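Ras-related protein Rab-21 (Homo sapiens, PDB 1Z08) belongs to the Rab branch of the Ras family of small P-loop proteins and holds phosphoaminophosphonic acid-guanylate ester with a magnesium ion in its pocket. Local coordinates at residues A[89-94]-A[127-132]; A[113-118]-A[161-166]. The protein carries 1 engineered substitution. All coordinates share one frame; numbering follows the deposited sequence.

Contact 1. Residues A[89-94]-A[127-132]; sequences TDEDSF and RHVSIQ
The backbone of Thr89 lies against Arg127 and His128 where two loops of the Ras-like P-loop fold run side by side, each leading into a helix, 91-108 and 131-140. The backbones come close here, with Thr89 CA 4.4 Å from Arg127 CA. Thr89 O sits at the edge of the His128 imidazole, near the ring plane, 3.1 Å from CD2; the hydroxyl of Thr89 turns instead to Asp87. Asp90 is the N-cap of helix 91-108: its OD1 accepts from Ser93 N at 2.8 Å, while its carbonyl oxygen receives the Ser93 hydroxyl and also touches Val129 CG2. Glu91 reaches across by a bend at chi2 (70°), which brings OE1 over to Val129 CG2, the two side chains crossing at about a right angle. Water extends this reach: one molecule joins Glu91 OE1 to Ser130 N, and another lies between His128 O and, weakly, the same OE1. The second carboxylate oxygen, OE2, bonds to Gln95. Phe94, one turn further on, completes the apolar side of the contact, its ring in an edge-to-face pair with Tyr86. With CG anti to the backbone nitrogen (chi1 167°), the ring leans obliquely on Val129, and Phe94 CG lies 3.8 Å from Val129 CG1.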
loop_
_atom_site.group_PDB
_atom_site.type_symbol
_atom_site.label_atom_id
_atom_site.label_comp_id
_atom_site.label_asym_id
_atom_site.label_seq_id
_atom_site.Cartn_x
_atom_site.Cartn_y
_atom_site.Cartn_z
ATOM N N THR A 89 -3.825 -2.099 14.706
ATOM C CA THR A 89 -3.869 -2.775 16.005
ATOM C C THR A 89 -2.499 -3.316 16.420
ATOM O O THR A 89 -2.343 -3.852 17.521
ATOM C CB THR A 89 -4.888 -3.952 16.013
ATOM O OG1 THR A 89 -4.363 -5.055 15.256
ATOM C CG2 THR A 89 -6.230 -3.522 15.433
ATOM N N ASP A 90 -1.510 -3.178 15.540
ATOM C CA ASP A 90 -0.188 -3.751 15.773
ATOM C C ASP A 90 0.906 -2.692 15.640
ATOM O O ASP A 90 1.259 -2.288 14.527
ATOM C CB ASP A 90 0.056 -4.919 14.806
ATOM C CG ASP A 90 1.273 -5.746 15.180
ATOM O OD1 ASP A 90 2.404 -5.301 14.917
ATOM O OD2 ASP A 90 1.097 -6.853 15.732
ATOM N N GLU A 91 1.442 -2.254 16.778
ATOM C CA GLU A 91 2.483 -1.218 16.795
ATOM C C GLU A 91 3.761 -1.641 16.066
ATOM O O GLU A 91 4.359 -0.838 15.347
ATOM C CB GLU A 91 2.790 -0.774 18.235
ATOM C CG GLU A 91 4.026 0.123 18.390
ATOM C CD GLU A 91 3.862 1.532 17.815
ATOM O OE1 GLU A 91 2.809 1.848 17.219
ATOM O OE2 GLU A 91 4.809 2.331 17.964
ATOM N N ASP A 92 4.166 -2.896 16.248
ATOM C CA ASP A 92 5.355 -3.443 15.583
ATOM C C ASP A 92 5.277 -3.308 14.063
ATOM O O ASP A 92 6.277 -2.990 13.405
ATOM C CB ASP A 92 5.560 -4.912 15.963
ATOM C CG ASP A 92 6.024 -5.093 17.397
ATOM O OD1 ASP A 92 6.335 -4.085 18.071
ATOM O OD2 ASP A 92 6.083 -6.258 17.850
ATOM N N SER A 93 4.084 -3.541 13.516
ATOM C CA SER A 93 3.868 -3.474 12.074
ATOM C C SER A 93 4.057 -2.054 11.539
ATOM O O SER A 93 4.536 -1.874 10.417
ATOM C CB SER A 93 2.491 -4.028 11.690
ATOM O OG SER A 93 1.449 -3.117 11.987
ATOM N N PHE A 94 3.686 -1.052 12.338
ATOM C CA PHE A 94 3.917 0.339 11.946
ATOM C C PHE A 94 5.397 0.707 11.967
ATOM O O PHE A 94 5.907 1.294 11.014
ATOM C CB PHE A 94 3.135 1.335 12.808
ATOM C CG PHE A 94 3.595 2.759 12.627
ATOM C CD1 PHE A 94 3.374 3.427 11.423
ATOM C CD2 PHE A 94 4.285 3.416 13.642
ATOM C CE1 PHE A 94 3.821 4.732 11.239
ATOM C CE2 PHE A 94 4.733 4.728 13.468
ATOM C CZ PHE A 94 4.502 5.384 12.268
ATOM N N ARG A 127 -7.263 -0.179 18.236
ATOM C CA ARG A 127 -6.132 0.606 17.726
ATOM C C ARG A 127 -4.998 0.699 18.745
ATOM O O ARG A 127 -5.234 0.974 19.925
ATOM C CB ARG A 127 -6.588 2.010 17.313
ATOM C CG ARG A 127 -5.441 2.966 16.998
ATOM C CD ARG A 127 -5.932 4.322 16.513
ATOM N NE ARG A 127 -6.451 4.284 15.144
ATOM C CZ ARG A 127 -5.705 4.239 14.042
ATOM N NH1 ARG A 127 -4.377 4.212 14.112
ATOM N NH2 ARG A 127 -6.295 4.223 12.854
ATOM N N HIS A 128 -3.774 0.464 18.280
ATOM C CA HIS A 128 -2.580 0.636 19.107
ATOM C C HIS A 128 -1.534 1.542 18.459
ATOM O O HIS A 128 -0.556 1.928 19.103
ATOM C CB HIS A 128 -1.966 -0.717 19.466
ATOM C CG HIS A 128 -2.813 -1.527 20.393
ATOM N ND1 HIS A 128 -3.086 -1.132 21.684
ATOM C CD2 HIS A 128 -3.459 -2.703 20.213
ATOM C CE1 HIS A 128 -3.861 -2.032 22.262
ATOM N NE2 HIS A 128 -4.101 -2.995 21.392
ATOM N N VAL A 129 -1.743 1.875 17.188
ATOM C CA VAL A 129 -0.860 2.811 16.489
ATOM C C VAL A 129 -1.415 4.229 16.597
ATOM O O VAL A 129 -2.613 4.441 16.433
ATOM C CB VAL A 129 -0.680 2.424 14.999
ATOM C CG1 VAL A 129 0.205 3.441 14.274
ATOM C CG2 VAL A 129 -0.084 1.030 14.883
ATOM N N SER A 130 -0.534 5.187 16.879
ATOM C CA SER A 130 -0.896 6.600 16.933
ATOM C C SER A 130 -1.127 7.148 15.522
ATOM O O SER A 130 -0.209 7.147 14.699
ATOM C CB SER A 130 0.216 7.396 17.632
ATOM O OG SER A 130 0.101 8.787 17.380
ATOM N N ILE A 131 -2.348 7.607 15.244
ATOM C CA ILE A 131 -2.656 8.248 13.957
ATOM C C ILE A 131 -1.740 9.452 13.746
ATOM O O ILE A 131 -1.184 9.640 12.661
ATOM C CB ILE A 131 -4.134 8.703 13.857
ATOM C CG1 ILE A 131 -5.073 7.491 13.841
ATOM C CG2 ILE A 131 -4.363 9.567 12.601
ATOM C CD1 ILE A 131 -6.550 7.839 13.813
ATOM N N GLN A 132 -1.573 10.250 14.797
ATOM C CA GLN A 132 -0.765 11.459 14.716
ATOM C C GLN A 132 0.701 11.162 14.409
ATOM O O GLN A 132 1.308 11.848 13.583
ATOM C CB GLN A 132 -0.924 12.308 15.982
ATOM C CG GLN A 132 -2.360 12.814 16.187
ATOM C CD GLN A 132 -2.862 13.648 15.023
ATOM O OE1 GLN A 132 -2.407 14.771 14.807
ATOM N NE2 GLN A 132 -3.807 13.101 14.266
HETATM O O HOH W 1 2.131 4.419 17.241
HETATM O O HOH W 2 1.686 3.550 19.779
#

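Contact 2. Residues A[113-118]-A[161-166]; sequences CLCIVG and LDLCKR
Strand 113-118 and helix 161-166 run nearly antiparallel, their axes 9.1 Å apart at closest approach and 158° apart in direction, and the CA atoms come nearest at Cys113 and Arg166. From this end of the helix Arg166 extends its side chain to the strand. A bend at chi3 (59°) brings the guanidinium end-on to a single backbone atom, Leu114 O. NH2 of Arg166 donates to Leu114 O at 2.9 Å, and NH1 of Arg166 donates to the same oxygen at 3.2 Å. The acceptor lies almost in the guanidinium plane, but both nitrogens approach from one face of the carbonyl plane, NH2 tilted from it and NH1 well above it. NH1 also bonds to the hydroxyl of Tyr146 on the neighbouring strand 144-148, which in turn pairs with Asp162, so the fork is tied to the next strand and back to its own helix. In the Ras-like alpha/beta fold, helix 156-168 is the last helix of the chain and packs on one side of the central sheet; strand 113-119 lies between strands 81-87 and 144-148. The two cysteines that point from the strand toward the helix both border the guanidinium. Cys113 CB sits over one guanidinium face, offset toward its rim, whereas Cys115 SG is at the guanidinium edge, 3.5 Å from Arg166 NH1. Leu163 provides the apolar part of the interface: its CD1 branch touches both cysteines, Cys115 SG at 3.6 Å and Cys113 CB at 3.8 Å. At the Cys113 end, the sulfur SG lies 3.6 Å from Arg166 O of the helix backbone.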
loop_
_atom_site.group_PDB
_atom_site.type_symbol
_atom_site.label_atom_id
_atom_site.label_comp_id
_atom_site.label_asym_id
_atom_site.label_seq_id
_atom_site.Cartn_x
_atom_site.Cartn_y
_atom_site.Cartn_z
ATOM N N CYS A 113 6.510 7.279 -5.652
ATOM C CA CYS A 113 5.404 7.775 -4.845
ATOM C C CYS A 113 5.133 6.794 -3.712
ATOM O O CYS A 113 4.749 5.646 -3.947
ATOM C CB CYS A 113 4.149 7.968 -5.700
ATOM S SG CYS A 113 4.259 9.308 -6.915
ATOM N N LEU A 114 5.350 7.250 -2.483
ATOM C CA LEU A 114 5.183 6.397 -1.309
ATOM C C LEU A 114 3.822 6.593 -0.654
ATOM O O LEU A 114 3.341 7.721 -0.527
ATOM C CB LEU A 114 6.296 6.656 -0.285
ATOM C CG LEU A 114 7.755 6.341 -0.643
ATOM C CD1 LEU A 114 8.629 6.524 0.592
ATOM C CD2 LEU A 114 7.915 4.935 -1.198
ATOM N N CYS A 115 3.208 5.478 -0.262
ATOM C CA CYS A 115 1.977 5.480 0.523
ATOM C C CYS A 115 2.224 4.734 1.826
ATOM O O CYS A 115 2.743 3.617 1.818
ATOM C CB CYS A 115 0.836 4.793 -0.235
ATOM S SG CYS A 115 0.467 5.483 -1.850
ATOM N N ILE A 116 1.865 5.361 2.942
ATOM C CA ILE A 116 1.874 4.688 4.237
ATOM C C ILE A 116 0.417 4.445 4.619
ATOM O O ILE A 116 -0.368 5.384 4.758
ATOM C CB ILE A 116 2.656 5.486 5.313
ATOM C CG1 ILE A 116 4.101 5.703 4.837
ATOM C CG2 ILE A 116 2.633 4.750 6.653
ATOM C CD1 ILE A 116 4.948 6.556 5.741
ATOM N N VAL A 117 0.059 3.171 4.747
ATOM C CA VAL A 117 -1.344 2.776 4.831
ATOM C C VAL A 117 -1.667 2.046 6.133
ATOM O O VAL A 117 -1.158 0.954 6.394
ATOM C CB VAL A 117 -1.766 1.925 3.603
ATOM C CG1 VAL A 117 -3.246 1.552 3.677
ATOM C CG2 VAL A 117 -1.483 2.680 2.302
ATOM N N GLY A 118 -2.511 2.682 6.944
ATOM C CA GLY A 118 -3.021 2.090 8.173
ATOM C C GLY A 118 -4.270 1.296 7.871
ATOM O O GLY A 118 -5.356 1.863 7.720
ATOM N N LEU A 161 -6.653 5.374 -6.517
ATOM C CA LEU A 161 -6.946 6.542 -7.351
ATOM C C LEU A 161 -5.963 7.677 -7.072
ATOM O O LEU A 161 -5.416 8.269 -8.003
ATOM C CB LEU A 161 -8.394 7.022 -7.154
ATOM C CG LEU A 161 -8.834 8.302 -7.887
ATOM C CD1 LEU A 161 -8.833 8.109 -9.398
ATOM C CD2 LEU A 161 -10.208 8.766 -7.414
ATOM N N ASP A 162 -5.734 7.963 -5.791
ATOM C CA ASP A 162 -4.818 9.028 -5.395
ATOM C C ASP A 162 -3.376 8.707 -5.779
ATOM O O ASP A 162 -2.651 9.583 -6.250
ATOM C CB ASP A 162 -4.916 9.320 -3.894
ATOM C CG ASP A 162 -4.335 10.675 -3.526
ATOM O OD1 ASP A 162 -3.404 10.723 -2.695
ATOM O OD2 ASP A 162 -4.804 11.692 -4.081
ATOM N N LEU A 163 -2.969 7.452 -5.589
ATOM C CA LEU A 163 -1.622 7.018 -5.964
ATOM C C LEU A 163 -1.385 7.207 -7.461
ATOM O O LEU A 163 -0.331 7.694 -7.865
ATOM C CB LEU A 163 -1.359 5.566 -5.530
ATOM C CG LEU A 163 -0.009 4.898 -5.849
ATOM C CD1 LEU A 163 1.190 5.677 -5.335
ATOM C CD2 LEU A 163 0.016 3.491 -5.294
ATOM N N CYS A 164 -2.381 6.840 -8.265
ATOM C CA CYS A 164 -2.335 7.018 -9.718
ATOM C C CYS A 164 -2.206 8.489 -10.115
ATOM O O CYS A 164 -1.414 8.827 -10.996
ATOM C CB CYS A 164 -3.568 6.397 -10.374
ATOM S SG CYS A 164 -3.554 4.596 -10.423
ATOM N N LYS A 165 -2.984 9.353 -9.460
ATOM C CA LYS A 165 -2.922 10.797 -9.697
ATOM C C LYS A 165 -1.530 11.345 -9.404
ATOM O O LYS A 165 -0.998 12.142 -10.172
ATOM C CB LYS A 165 -3.945 11.538 -8.835
ATOM C CG LYS A 165 -5.384 11.388 -9.275
ATOM C CD LYS A 165 -6.282 12.214 -8.365
ATOM C CE LYS A 165 -7.749 11.902 -8.582
ATOM N NZ LYS A 165 -8.587 12.631 -7.591
ATOM N N ARG A 166 -0.954 10.910 -8.286
ATOM C CA ARG A 166 0.378 11.346 -7.877
ATOM C C ARG A 166 1.474 10.815 -8.806
ATOM O O ARG A 166 2.463 11.508 -9.058
ATOM C CB ARG A 166 0.658 10.932 -6.432
ATOM C CG ARG A 166 -0.204 11.628 -5.379
ATOM C CD ARG A 166 -0.115 10.912 -4.032
ATOM N NE ARG A 166 1.260 10.866 -3.531
ATOM C CZ ARG A 166 1.746 9.924 -2.726
ATOM N NH1 ARG A 166 0.978 8.919 -2.322
ATOM N NH2 ARG A 166 3.013 9.979 -2.337
#

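Contact 2 is the more buried of the two: its centre lies about 7 Å from the centre of the chain, that of the partly buried contact 1 about 16 Å, with the side chain of Thr89 about 7 Å from the bound phosphoaminophosphonic acid-guanylate ester. Their centres are about 19 Å apart, and they share no secondary-structure element, although strand 113-119 lies in the chain between helices 91-108 and 131-140. The chemistry differs accordingly. In contact 1, no direct hydrogen bond joins the segments, and waters provide polar links beside a small apolar patch. In contact 2, a strand and a helix are joined directly by a charged side chain gripping a main-chain oxygen among sulfur and methyl groups.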